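Local coordinates for protein glycerate dehydrogenase/glyoxylate reductase (Thermus thermophilus, PDB 2CUK) that probably reduces hydroxypyruvate and glyoxylate with a nicotinamide cofactor, as a member of the D-isomer specific 2-hydroxyacid dehydrogenase family, at residues Val68-Ser73 with Glu295-Val300; Val97-Thr102 with Gly156-Lys161; Ala103-Ala108 with Val273-Ile278; Val150-Ile155 with Leu180-Leu185; Ala223-Thr228 with Ala232-Glu237. All blocks are in the same frame, centred on the assembly; numbering follows the deposited sequence.

Interaction 1. Residues Val68-Ser73 with Glu295-Val300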
# COMPACT_ATOMS: atom_id res chain seq x y z
N VAL A 68 -30.49 -18.84 17.45
CA VAL A 68 -29.14 -18.31 17.40
C VAL A 68 -28.95 -17.15 16.45
O VAL A 68 -29.54 -17.09 15.37
CB VAL A 68 -28.15 -19.42 16.99
CG1 VAL A 68 -28.55 -20.00 15.64
CG2 VAL A 68 -26.73 -18.86 16.92
N ILE A 69 -28.12 -16.21 16.88
CA ILE A 69 -27.77 -15.05 16.08
C ILE A 69 -26.27 -15.20 15.83
O ILE A 69 -25.45 -14.87 16.69
CB ILE A 69 -28.03 -13.73 16.83
CG1 ILE A 69 -29.53 -13.59 17.14
CG2 ILE A 69 -27.56 -12.55 15.99
CD1 ILE A 69 -29.87 -12.35 17.94
N ALA A 70 -25.91 -15.74 14.67
CA ALA A 70 -24.52 -15.94 14.31
C ALA A 70 -24.06 -14.73 13.50
O ALA A 70 -24.25 -14.66 12.28
CB ALA A 70 -24.35 -17.22 13.49
N CYS A 71 -23.44 -13.78 14.19
CA CYS A 71 -22.97 -12.55 13.58
C CYS A 71 -21.87 -12.73 12.54
O CYS A 71 -20.91 -13.46 12.75
CB CYS A 71 -22.46 -11.59 14.65
SG CYS A 71 -23.75 -11.02 15.77
N TYR A 72 -22.04 -12.03 11.42
CA TYR A 72 -21.06 -12.05 10.35
C TYR A 72 -20.18 -10.84 10.63
O TYR A 72 -20.21 -9.85 9.90
CB TYR A 72 -21.76 -11.91 8.98
CG TYR A 72 -20.82 -12.02 7.79
CD1 TYR A 72 -20.22 -13.23 7.46
CD2 TYR A 72 -20.52 -10.90 7.02
CE1 TYR A 72 -19.34 -13.33 6.38
CE2 TYR A 72 -19.63 -10.98 5.94
CZ TYR A 72 -19.04 -12.20 5.63
OH TYR A 72 -18.15 -12.28 4.58
N SER A 73 -19.43 -10.92 11.73
CA SER A 73 -18.54 -9.85 12.16
C SER A 73 -17.92 -10.21 13.51
O SER A 73 -18.37 -11.14 14.17
CB SER A 73 -19.31 -8.53 12.30
OG SER A 73 -20.38 -8.66 13.23
N GLU A 295 -20.61 -22.31 10.97
CA GLU A 295 -20.24 -23.31 11.97
C GLU A 295 -20.97 -23.03 13.28
O GLU A 295 -21.62 -23.91 13.84
CB GLU A 295 -18.73 -23.29 12.21
CG GLU A 295 -18.25 -24.31 13.23
CD GLU A 295 -18.53 -25.74 12.81
OE1 GLU A 295 -18.04 -26.15 11.74
OE2 GLU A 295 -19.25 -26.46 13.56
N ASN A 296 -20.84 -21.80 13.77
CA ASN A 296 -21.49 -21.41 15.02
C ASN A 296 -23.01 -21.64 14.97
O ASN A 296 -23.58 -22.20 15.90
CB ASN A 296 -21.21 -19.93 15.32
CG ASN A 296 -19.86 -19.72 15.98
OD1 ASN A 296 -19.69 -19.97 17.17
ND2 ASN A 296 -18.88 -19.26 15.20
N LEU A 297 -23.65 -21.23 13.88
CA LEU A 297 -25.09 -21.40 13.75
C LEU A 297 -25.48 -22.88 13.77
O LEU A 297 -26.37 -23.27 14.52
CB LEU A 297 -25.60 -20.73 12.47
CG LEU A 297 -27.11 -20.75 12.22
CD1 LEU A 297 -27.53 -19.54 11.41
CD2 LEU A 297 -27.51 -22.04 11.51
N LEU A 298 -24.82 -23.70 12.95
CA LEU A 298 -25.13 -25.12 12.92
C LEU A 298 -24.91 -25.75 14.29
O LEU A 298 -25.70 -26.58 14.73
CB LEU A 298 -24.27 -25.85 11.88
CG LEU A 298 -24.74 -25.78 10.43
CD1 LEU A 298 -23.74 -26.48 9.52
CD2 LEU A 298 -26.11 -26.45 10.31
N ALA A 299 -23.83 -25.35 14.95
CA ALA A 299 -23.51 -25.88 16.27
C ALA A 299 -24.70 -25.73 17.22
O ALA A 299 -25.12 -26.70 17.86
CB ALA A 299 -22.30 -25.17 16.84
N VAL A 300 -25.24 -24.52 17.31
CA VAL A 300 -26.37 -24.26 18.19
C VAL A 300 -27.61 -25.03 17.77
O VAL A 300 -28.34 -25.54 18.62
CB VAL A 300 -26.71 -22.75 18.24
CG1 VAL A 300 -27.92 -22.52 19.14
CG2 VAL A 300 -25.52 -21.97 18.77
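Val68 and Ala70 face the helical turn that carries Leu297 and Val300, a turn whose shortest backbone bond runs from Ala299 N to Glu295 O at 2.9 Å. No polar bond passes between strand 68-70 and helix 295-300; their short axes approach to 7.9 Å and run almost antiparallel, at 166°. Val68 does most of the touching and uses each of its side-chain carbons. With chi1 at 58°, CG1 sits between the backbone N and the carbonyl carbon and reaches Leu297 CG at 3.8 Å, the two side chains meeting nearly perpendicular. CB lies 3.8 Å from Val300 CG1, and the other methyl, CG2, meets Val300 CG2 at the same 3.8 Å. Two residues along the strand, on the same side, Ala70 CB lies 3.9 Å from Leu297 CB. An alanine in place of Val68 would remove both branches and would probably open a gap beside Leu297 CG and Val300 CG2. Outside the two segments, Leu297 also packs on Leu17 of helix 15-19 and Ala70 on Thr92 of the adjoining strand 90-92. Asn296 has its amide engaged by Val292 O and the backbone N of Asn308. Strand 68-70 lies inside the five-stranded parallel sheet, so helix 283-301, arriving from the far end of the sequence, closes over a face of it, as in the two-domain enzymes of this family, where the C-terminal helix returns to the substrate domain. All four touching residues are buried and aliphatic, which implies that shape and exclusion of water, not directional bonding, hold this junction.

Interaction 2. Residues Val97-Thr102 with Gly156-Lys161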
# COMPACT_ATOMS: atom_id res chain seq x y z
N VAL A 97 -10.52 -14.15 12.52
CA VAL A 97 -10.58 -14.18 11.06
C VAL A 97 -10.16 -12.95 10.24
O VAL A 97 -9.52 -13.10 9.20
CB VAL A 97 -12.00 -14.60 10.62
CG1 VAL A 97 -12.10 -14.61 9.10
CG2 VAL A 97 -12.32 -15.98 11.19
N LEU A 98 -10.51 -11.76 10.69
CA LEU A 98 -10.18 -10.56 9.92
C LEU A 98 -8.98 -9.76 10.40
O LEU A 98 -8.76 -8.63 9.94
CB LEU A 98 -11.41 -9.64 9.85
CG LEU A 98 -12.09 -9.25 11.17
CD1 LEU A 98 -11.17 -8.39 12.01
CD2 LEU A 98 -13.38 -8.49 10.87
N THR A 99 -8.19 -10.33 11.30
CA THR A 99 -7.02 -9.65 11.85
C THR A 99 -5.97 -9.24 10.81
O THR A 99 -5.67 -8.06 10.65
CB THR A 99 -6.33 -10.51 12.93
OG1 THR A 99 -7.29 -10.85 13.94
CG2 THR A 99 -5.18 -9.76 13.56
N GLU A 100 -5.43 -10.23 10.10
CA GLU A 100 -4.41 -10.00 9.09
C GLU A 100 -4.86 -9.07 7.98
O GLU A 100 -4.09 -8.21 7.52
CB GLU A 100 -3.97 -11.33 8.48
CG GLU A 100 -3.33 -12.28 9.47
CD GLU A 100 -2.09 -11.69 10.10
OE1 GLU A 100 -1.19 -11.25 9.34
OE2 GLU A 100 -2.00 -11.66 11.35
N ALA A 101 -6.10 -9.24 7.53
CA ALA A 101 -6.65 -8.42 6.46
C ALA A 101 -6.74 -6.95 6.88
O ALA A 101 -6.39 -6.05 6.11
CB ALA A 101 -8.04 -8.94 6.07
N THR A 102 -7.21 -6.72 8.10
CA THR A 102 -7.34 -5.36 8.61
C THR A 102 -5.97 -4.74 8.80
O THR A 102 -5.78 -3.54 8.55
CB THR A 102 -8.08 -5.36 9.96
OG1 THR A 102 -9.32 -6.06 9.81
CG2 THR A 102 -8.36 -3.92 10.43
N GLY A 156 -3.58 -4.62 16.34
CA GLY A 156 -2.48 -3.73 16.65
C GLY A 156 -1.14 -4.45 16.63
O GLY A 156 -0.14 -3.92 16.16
N GLN A 157 -1.12 -5.68 17.15
CA GLN A 157 0.11 -6.46 17.17
C GLN A 157 0.52 -6.88 15.77
O GLN A 157 1.70 -6.95 15.46
CB GLN A 157 -0.07 -7.68 18.07
CG GLN A 157 -0.21 -7.33 19.55
CD GLN A 157 -0.46 -8.54 20.43
OE1 GLN A 157 0.31 -9.50 20.41
NE2 GLN A 157 -1.54 -8.50 21.20
N ALA A 158 -0.47 -7.18 14.93
CA ALA A 158 -0.19 -7.58 13.55
C ALA A 158 0.37 -6.37 12.80
O ALA A 158 1.26 -6.51 11.97
CB ALA A 158 -1.46 -8.07 12.87
N VAL A 159 -0.15 -5.19 13.11
CA VAL A 159 0.33 -3.98 12.45
C VAL A 159 1.78 -3.71 12.85
O VAL A 159 2.63 -3.40 12.01
CB VAL A 159 -0.56 -2.76 12.79
CG1 VAL A 159 0.08 -1.48 12.28
CG2 VAL A 159 -1.96 -2.93 12.16
N ALA A 160 2.06 -3.84 14.14
CA ALA A 160 3.41 -3.62 14.66
C ALA A 160 4.43 -4.53 13.99
O ALA A 160 5.54 -4.11 13.67
CB ALA A 160 3.43 -3.84 16.17
N LYS A 161 4.06 -5.79 13.78
CA LYS A 161 4.97 -6.74 13.14
C LYS A 161 5.33 -6.27 11.74
O LYS A 161 6.50 -6.32 11.33
CB LYS A 161 4.34 -8.13 13.07
CG LYS A 161 4.36 -8.91 14.40
CD LYS A 161 5.67 -9.70 14.58
CE LYS A 161 6.88 -8.79 14.78
NZ LYS A 161 8.17 -9.54 14.78
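Glu100 and Ala158 bring the two backbones closest, with their CA atoms 6.6 Å apart, where the first turn of helix 99-114 passes the helix that holds residues 156-161. Leu98 is the N-cap residue of the former, and its carbonyl oxygen is gripped twice by Thr102: the backbone N donates at 3.1 Å and the hydroxyl OG1 at 2.6 Å. The two donors reach it from opposite faces of the carbonyl plane, OG1 tilted 28° out of that plane. Across the contact the methyl of Ala158 is the common target. Thr99 brings its CG2 to Ala158 CB at 4.1 Å, because chi1 of -56° sets the methyl anti to the backbone N and frees OG1 to bond back to Gly96 O. Glu100 begins by heading away from the other helix, but a bend at chi2 (-60°) folds the chain round until OE2 stands 3.9 Å from Ala158 CB. Its other oxygen, OE1, forms a salt bridge with Arg162, one turn beyond Ala158, so the charge of the carboxylate has its partner on the same helix as Ala158. Arg115 of the second subunit bonds to Ala101 O near by. The single methyl of Ala158 is thus what meets the first turn of helix 99-114; Gly156 belongs to a GxGxxG pattern, consistent with the first helix of a Rossmann dinucleotide-binding fold, against which helix 99-114 is laid.

Interaction 3. Residues Ala103-Ala108 with Val273-Ile278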
# COMPACT_ATOMS: atom_id res chain seq x y z
N ALA A 103 -5.01 -5.55 9.24
CA ALA A 103 -3.65 -5.08 9.45
C ALA A 103 -3.05 -4.71 8.11
O ALA A 103 -2.31 -3.73 7.99
CB ALA A 103 -2.80 -6.17 10.12
N ASP A 104 -3.36 -5.51 7.09
CA ASP A 104 -2.79 -5.29 5.77
C ASP A 104 -3.20 -3.92 5.22
O ASP A 104 -2.41 -3.17 4.67
CB ASP A 104 -3.30 -6.38 4.83
CG ASP A 104 -2.49 -7.65 5.05
OD1 ASP A 104 -1.47 -7.57 5.74
OD2 ASP A 104 -2.88 -8.70 4.53
N LEU A 105 -4.51 -3.63 5.35
CA LEU A 105 -5.02 -2.37 4.82
C LEU A 105 -4.56 -1.17 5.66
O LEU A 105 -4.41 -0.06 5.17
CB LEU A 105 -6.54 -2.43 4.80
CG LEU A 105 -7.16 -1.17 4.19
CD1 LEU A 105 -7.57 -1.36 2.72
CD2 LEU A 105 -8.41 -0.70 4.93
N THR A 106 -4.38 -1.42 6.97
CA THR A 106 -3.80 -0.37 7.79
C THR A 106 -2.46 0.05 7.21
O THR A 106 -2.18 1.23 7.02
CB THR A 106 -3.62 -0.89 9.23
OG1 THR A 106 -4.90 -1.25 9.76
CG2 THR A 106 -3.01 0.22 10.10
N LEU A 107 -1.63 -0.94 6.92
CA LEU A 107 -0.33 -0.68 6.32
C LEU A 107 -0.47 -0.05 4.93
O LEU A 107 0.29 0.84 4.57
CB LEU A 107 0.49 -1.97 6.21
CG LEU A 107 1.48 -2.21 7.36
CD1 LEU A 107 2.57 -1.15 7.29
CD2 LEU A 107 0.77 -2.17 8.70
N ALA A 108 -1.45 -0.51 4.16
CA ALA A 108 -1.67 0.02 2.82
C ALA A 108 -1.97 1.52 2.90
O ALA A 108 -1.52 2.30 2.06
CB ALA A 108 -2.82 -0.71 2.15
N VAL A 273 -6.56 10.13 2.70
CA VAL A 273 -6.93 8.97 1.90
C VAL A 273 -8.06 8.26 2.64
O VAL A 273 -7.87 7.73 3.74
CB VAL A 273 -5.73 8.00 1.70
CG1 VAL A 273 -6.19 6.70 1.03
CG2 VAL A 273 -4.67 8.68 0.83
N ILE A 274 -9.25 8.30 2.05
CA ILE A 274 -10.42 7.67 2.67
C ILE A 274 -10.89 6.45 1.88
O ILE A 274 -11.20 6.54 0.69
CB ILE A 274 -11.62 8.68 2.77
CG1 ILE A 274 -11.31 9.78 3.79
CG2 ILE A 274 -12.87 7.96 3.21
CD1 ILE A 274 -9.93 10.43 3.63
N THR A 275 -10.93 5.30 2.54
CA THR A 275 -11.41 4.09 1.89
C THR A 275 -12.75 3.77 2.54
O THR A 275 -12.95 4.04 3.72
CB THR A 275 -10.41 2.92 2.02
OG1 THR A 275 -9.99 2.77 3.38
CG2 THR A 275 -9.19 3.17 1.14
N PRO A 276 -13.69 3.19 1.78
CA PRO A 276 -15.02 2.86 2.29
C PRO A 276 -15.19 1.65 3.21
O PRO A 276 -15.94 0.73 2.90
CB PRO A 276 -15.84 2.73 1.00
CG PRO A 276 -14.85 2.08 0.07
CD PRO A 276 -13.56 2.83 0.36
N HIS A 277 -14.50 1.66 4.34
CA HIS A 277 -14.60 0.58 5.32
C HIS A 277 -14.40 -0.80 4.69
O HIS A 277 -15.26 -1.68 4.80
CB HIS A 277 -15.97 0.64 6.01
CG HIS A 277 -16.00 -0.01 7.36
ND1 HIS A 277 -17.15 -0.09 8.12
CD2 HIS A 277 -15.04 -0.64 8.07
CE1 HIS A 277 -16.89 -0.74 9.24
NE2 HIS A 277 -15.61 -1.09 9.23
N ILE A 278 -13.25 -0.97 4.05
CA ILE A 278 -12.93 -2.23 3.39
C ILE A 278 -11.80 -2.96 4.10
O ILE A 278 -11.17 -3.86 3.53
CB ILE A 278 -12.54 -1.99 1.92
CG1 ILE A 278 -11.44 -0.92 1.84
CG2 ILE A 278 -13.77 -1.55 1.14
CD1 ILE A 278 -10.98 -0.60 0.43
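Leu105 packs into the loop that leaves strand 272-274, the edge strand of the six-stranded nucleotide-binding sheet, and there it touches Thr275 and Ile278. The two delta methyls divide the work. CD1 meets Ile278 CG1 at 4.0 Å and Ile278 CD1 at 4.2 Å, with the two side chains set about perpendicular. CD2 comes within 4.1 Å of Thr275 OG1; there the leucine and threonine side chains lie alongside each other, pointing in opposite senses. The fork is carried outward from helix 103-108 by a chi1 of -177°, which extends CG away from the backbone N. Thr275 OG1 has its polar need met by Asp253 OD1, an oxygen that also takes Ile278 N, so a single carboxylate oxygen holds both ends of the loop that Leu105 leans on. Within a Rossmann-type alpha/beta domain this places helix 99-114 against the end of the sheet's last strand, Val273 and Thr275 also packing on Leu109. Next in the loop, Pro276 is the centre of an inverse gamma turn, closed by His277 N bonding to Thr275 O at 2.9 Å. Cutting Leu105 back to an alanine takes away both delta methyls and is likely to leave Ile278 CG1 without its apolar neighbour on the helix. Other residues of helix 103-108 reach the second subunit: Asp104 OD2 bonds to Gln143 of that chain, and Leu107 packs on its Phe166.

Interaction 4. Residues Val150-Ile155 with Leu180-Leu185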
# COMPACT_ATOMS: atom_id res chain seq x y z
N VAL A 150 -2.49 2.94 19.36
CA VAL A 150 -3.40 3.20 20.47
C VAL A 150 -4.32 1.99 20.51
O VAL A 150 -5.29 1.90 19.74
CB VAL A 150 -4.24 4.47 20.25
CG1 VAL A 150 -5.20 4.68 21.42
CG2 VAL A 150 -3.33 5.68 20.11
N GLY A 151 -4.00 1.05 21.39
CA GLY A 151 -4.76 -0.18 21.51
C GLY A 151 -3.85 -1.25 20.93
O GLY A 151 -3.37 -1.10 19.80
N MET A 152 -3.58 -2.31 21.68
CA MET A 152 -2.69 -3.36 21.20
C MET A 152 -3.27 -4.76 21.20
O MET A 152 -2.65 -5.70 21.71
CB MET A 152 -1.39 -3.38 22.01
CG MET A 152 -0.30 -2.52 21.41
SD MET A 152 0.13 -3.00 19.72
CE MET A 152 1.81 -3.52 19.91
N GLY A 153 -4.46 -4.91 20.62
CA GLY A 153 -5.07 -6.22 20.53
C GLY A 153 -4.37 -6.98 19.42
O GLY A 153 -3.24 -6.65 19.06
N ARG A 154 -5.03 -7.98 18.84
CA ARG A 154 -4.43 -8.77 17.77
C ARG A 154 -4.10 -7.93 16.53
O ARG A 154 -3.03 -8.08 15.94
CB ARG A 154 -5.34 -9.93 17.39
CG ARG A 154 -5.45 -11.01 18.47
CD ARG A 154 -6.35 -12.16 18.04
NE ARG A 154 -6.53 -13.14 19.11
CZ ARG A 154 -5.57 -13.93 19.58
NH1 ARG A 154 -4.34 -13.87 19.08
NH2 ARG A 154 -5.84 -14.78 20.57
N ILE A 155 -5.02 -7.06 16.12
CA ILE A 155 -4.77 -6.23 14.95
C ILE A 155 -3.59 -5.31 15.19
O ILE A 155 -2.68 -5.22 14.37
CB ILE A 155 -6.03 -5.41 14.58
CG1 ILE A 155 -7.16 -6.36 14.18
CG2 ILE A 155 -5.72 -4.45 13.42
CD1 ILE A 155 -8.47 -5.69 13.86
N LEU A 180 5.18 -7.35 25.51
CA LEU A 180 5.68 -7.18 24.15
C LEU A 180 7.00 -6.41 24.18
O LEU A 180 7.26 -5.66 25.12
CB LEU A 180 4.65 -6.41 23.31
CG LEU A 180 3.29 -7.10 23.13
CD1 LEU A 180 2.30 -6.12 22.50
CD2 LEU A 180 3.46 -8.34 22.26
N PRO A 181 7.85 -6.59 23.16
CA PRO A 181 9.14 -5.90 23.11
C PRO A 181 9.02 -4.46 22.61
O PRO A 181 9.84 -4.01 21.80
CB PRO A 181 9.95 -6.77 22.17
CG PRO A 181 8.91 -7.22 21.19
CD PRO A 181 7.75 -7.59 22.08
N TYR A 182 8.02 -3.74 23.10
CA TYR A 182 7.81 -2.35 22.69
C TYR A 182 7.54 -1.48 23.91
O TYR A 182 6.92 -1.92 24.87
CB TYR A 182 6.60 -2.21 21.76
CG TYR A 182 6.46 -3.27 20.69
CD1 TYR A 182 7.44 -3.46 19.72
CD2 TYR A 182 5.32 -4.08 20.64
CE1 TYR A 182 7.29 -4.42 18.72
CE2 TYR A 182 5.16 -5.03 19.65
CZ TYR A 182 6.14 -5.20 18.69
OH TYR A 182 5.95 -6.15 17.71
N PRO A 183 8.01 -0.22 23.87
CA PRO A 183 7.80 0.70 24.99
C PRO A 183 6.32 1.01 25.19
O PRO A 183 5.61 1.33 24.23
CB PRO A 183 8.59 1.94 24.57
CG PRO A 183 9.73 1.35 23.80
CD PRO A 183 9.03 0.31 22.95
N PHE A 184 5.85 0.90 26.43
CA PHE A 184 4.45 1.19 26.77
C PHE A 184 4.42 2.65 27.24
O PHE A 184 5.10 3.02 28.19
CB PHE A 184 3.97 0.27 27.89
CG PHE A 184 2.55 0.52 28.32
CD1 PHE A 184 1.49 0.04 27.56
CD2 PHE A 184 2.27 1.25 29.47
CE1 PHE A 184 0.17 0.27 27.94
CE2 PHE A 184 0.96 1.49 29.86
CZ PHE A 184 -0.10 1.00 29.09
N LEU A 185 3.62 3.48 26.57
CA LEU A 185 3.54 4.90 26.91
C LEU A 185 2.13 5.35 27.26
O LEU A 185 1.15 4.67 26.97
CB LEU A 185 4.05 5.74 25.74
CG LEU A 185 5.39 5.37 25.10
CD1 LEU A 185 5.63 6.21 23.85
CD2 LEU A 185 6.51 5.57 26.11
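Met152 reaches Leu180 and Tyr182 with the last atom of its side chain alone. From CB, whose bond leads toward residues 180-185, the chain departs at a chi1 of -91°, well off the usual staggered value. CB, CG and SD all stay more than 4.2 Å from the facing segment and serve as the arm. Bends at chi2 and at chi3, the latter -116°, then swing CE round the sulfur into place. That methyl lies 3.6 Å from Tyr182 CD2 and 3.7 Å from the neighbouring ring atom Tyr182 CE2, approaching the ring obliquely, while Leu180 CD1 meets CE at 3.7 Å. The methionine and tyrosine side chains run at roughly a right angle, with the leucine methyl as the third partner of CE. Met152 sits between Gly151 and Gly153, which together with Gly156 form a GxGxxG pattern consistent with the turn between the first strand and first helix of a Rossmann fold, as expected of an NAD-dependent enzyme. At the Gly151 phi of 108° a side chain would collide with Val150 O, so glycine fits here. Tyr172 of strand 169-173 and Ala160 of helix 154-165 also pack on Met152, while Gln157 NE2 bonds to the Met152 carbonyl. On the loop side, Pro181 CG lies 4.1 Å above one face of the Tyr182 ring, offset toward its rim, and Tyr182 N makes a weak bond to Leu180 O. Phe184, further along, meets Tyr172 edge-to-face.

Interaction 5. Residues Ala223-Thr228 with Ala232-Glu237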
# COMPACT_ATOMS: atom_id res chain seq x y z
N ALA A 223 2.96 14.79 11.35
CA ALA A 223 2.62 13.42 11.73
C ALA A 223 1.48 12.90 10.86
O ALA A 223 0.80 13.66 10.19
CB ALA A 223 2.20 13.37 13.20
N ILE A 224 1.29 11.58 10.87
CA ILE A 224 0.23 10.93 10.11
C ILE A 224 -0.72 10.21 11.06
O ILE A 224 -0.28 9.55 12.00
CB ILE A 224 0.79 9.88 9.13
CG1 ILE A 224 1.65 10.55 8.05
CG2 ILE A 224 -0.37 9.11 8.49
CD1 ILE A 224 2.35 9.55 7.13
N LEU A 225 -2.02 10.33 10.81
CA LEU A 225 -3.03 9.66 11.62
C LEU A 225 -3.69 8.55 10.80
O LEU A 225 -4.10 8.78 9.67
CB LEU A 225 -4.11 10.63 12.08
CG LEU A 225 -5.30 9.97 12.79
CD1 LEU A 225 -4.87 9.43 14.15
CD2 LEU A 225 -6.42 10.99 12.96
N LEU A 226 -3.80 7.37 11.39
CA LEU A 226 -4.44 6.24 10.72
C LEU A 226 -5.58 5.71 11.58
O LEU A 226 -5.45 5.58 12.81
CB LEU A 226 -3.42 5.11 10.50
CG LEU A 226 -2.16 5.41 9.67
CD1 LEU A 226 -1.27 4.17 9.65
CD2 LEU A 226 -2.55 5.82 8.25
N ASN A 227 -6.71 5.41 10.96
CA ASN A 227 -7.84 4.85 11.70
C ASN A 227 -8.61 3.83 10.88
O ASN A 227 -9.32 4.17 9.93
CB ASN A 227 -8.80 5.95 12.16
CG ASN A 227 -9.94 5.41 13.02
OD1 ASN A 227 -9.82 4.34 13.62
ND2 ASN A 227 -11.04 6.15 13.10
N THR A 228 -8.44 2.56 11.23
CA THR A 228 -9.15 1.48 10.55
C THR A 228 -10.04 0.76 11.56
O THR A 228 -10.57 -0.32 11.28
CB THR A 228 -8.16 0.46 9.93
OG1 THR A 228 -7.32 -0.09 10.95
CG2 THR A 228 -7.30 1.14 8.86
N ALA A 232 -16.05 6.90 15.04
CA ALA A 232 -16.30 7.78 16.17
C ALA A 232 -15.12 8.03 17.12
O ALA A 232 -15.23 8.84 18.04
CB ALA A 232 -17.51 7.27 16.98
N LEU A 233 -14.01 7.34 16.90
CA LEU A 233 -12.83 7.54 17.74
C LEU A 233 -12.16 8.87 17.41
O LEU A 233 -11.33 9.38 18.17
CB LEU A 233 -11.82 6.41 17.52
CG LEU A 233 -12.20 4.98 17.90
CD1 LEU A 233 -11.08 4.02 17.47
CD2 LEU A 233 -12.44 4.88 19.40
N VAL A 234 -12.54 9.43 16.27
CA VAL A 234 -11.97 10.68 15.78
C VAL A 234 -13.00 11.78 15.58
O VAL A 234 -14.09 11.52 15.07
CB VAL A 234 -11.26 10.47 14.42
CG1 VAL A 234 -10.66 11.78 13.92
CG2 VAL A 234 -10.19 9.40 14.54
N ASP A 235 -12.65 13.01 15.97
CA ASP A 235 -13.53 14.16 15.76
C ASP A 235 -13.24 14.57 14.33
O ASP A 235 -12.27 15.28 14.06
CB ASP A 235 -13.15 15.31 16.70
CG ASP A 235 -14.03 16.54 16.48
OD1 ASP A 235 -14.39 16.83 15.33
OD2 ASP A 235 -14.34 17.23 17.48
N THR A 236 -14.09 14.13 13.41
CA THR A 236 -13.91 14.42 11.99
C THR A 236 -13.67 15.88 11.63
O THR A 236 -12.73 16.19 10.89
CB THR A 236 -15.12 13.89 11.19
OG1 THR A 236 -15.34 12.52 11.53
CG2 THR A 236 -14.86 14.00 9.69
N GLU A 237 -14.50 16.78 12.14
CA GLU A 237 -14.33 18.19 11.82
C GLU A 237 -12.97 18.71 12.28
O GLU A 237 -12.31 19.48 11.60
CB GLU A 237 -15.45 18.97 12.52
CG GLU A 237 -15.35 20.48 12.27
CD GLU A 237 -16.74 21.05 12.14
OE1 GLU A 237 -17.70 20.30 12.25
OE2 GLU A 237 -16.86 22.26 11.92
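Asn227, Leu225, Leu233 and Val234 meet where the chain turns back after strand 224-227, and their torsions show how the touching atoms come to face each other. Asn227 has CG anti to the backbone N (chi1 -176°), which thrusts its amide out toward residues 232-237. There ND2 lies 3.7 Å from Val234 CG2, and OD1 lies 4.1 Å from Leu233 CD1; the Asn227 side chain crosses that of Leu233 at about a right angle and runs counter to that of Val234. These are packing contacts, not hydrogen bonds. The amide's hydrogen bonds go into the connecting loop, OD1 accepting from Ala229 N and ND2 donating to Arg230 O, which together hold the group's rotation and tie the loop to the strand end. Val234 has CG1 opposite its own backbone N (chi1 -180°), and the other methyl, CG2, beside that nitrogen, faces the strand. Leu225, two residues before Asn227 and pointing the same way from the strand, touches that same CG2 with its CD2 at a loose 4.4 Å. The CA atoms of Asn227 and Val234, the nearest pair, stand 8.2 Å apart, a separation spanned by these side chains. Beyond, Asp235 is the N-cap of helix 236-243, its OD1 bonded to Ala238 N, and the contact thereby opens a beta-alpha-beta unit that runs on to strand 249-252. Val234 and Asn227 also rest on Leu199 of strand 196-199, while Leu226, from the other face of strand 224-227, packs on Leu110 of helix 99-114.

Helix 99-114 joins interactions 2 and 3, whose centres are 12 Å apart: Ala158 CB touches Ala103 CB at 3.6 Å. Interaction 4 shares helix 154-165 with interaction 2, also 12 Å away, and Thr99 CG2 packs on Arg154 O at 3.6 Å. Interaction 5 connects to interaction 3 through a probable hydrogen bond between Thr106 OG1 and Thr228 OG1, 2.9 Å long, and both reach the same six-stranded sheet. These four contacts lie in or against the nucleotide-binding domain, and interactions 2 and 3 also touch the second subunit. Interaction 1 stands apart in the other domain, its centre 23 to 32 Å from theirs; in this family the active-site cleft lies between the two domains.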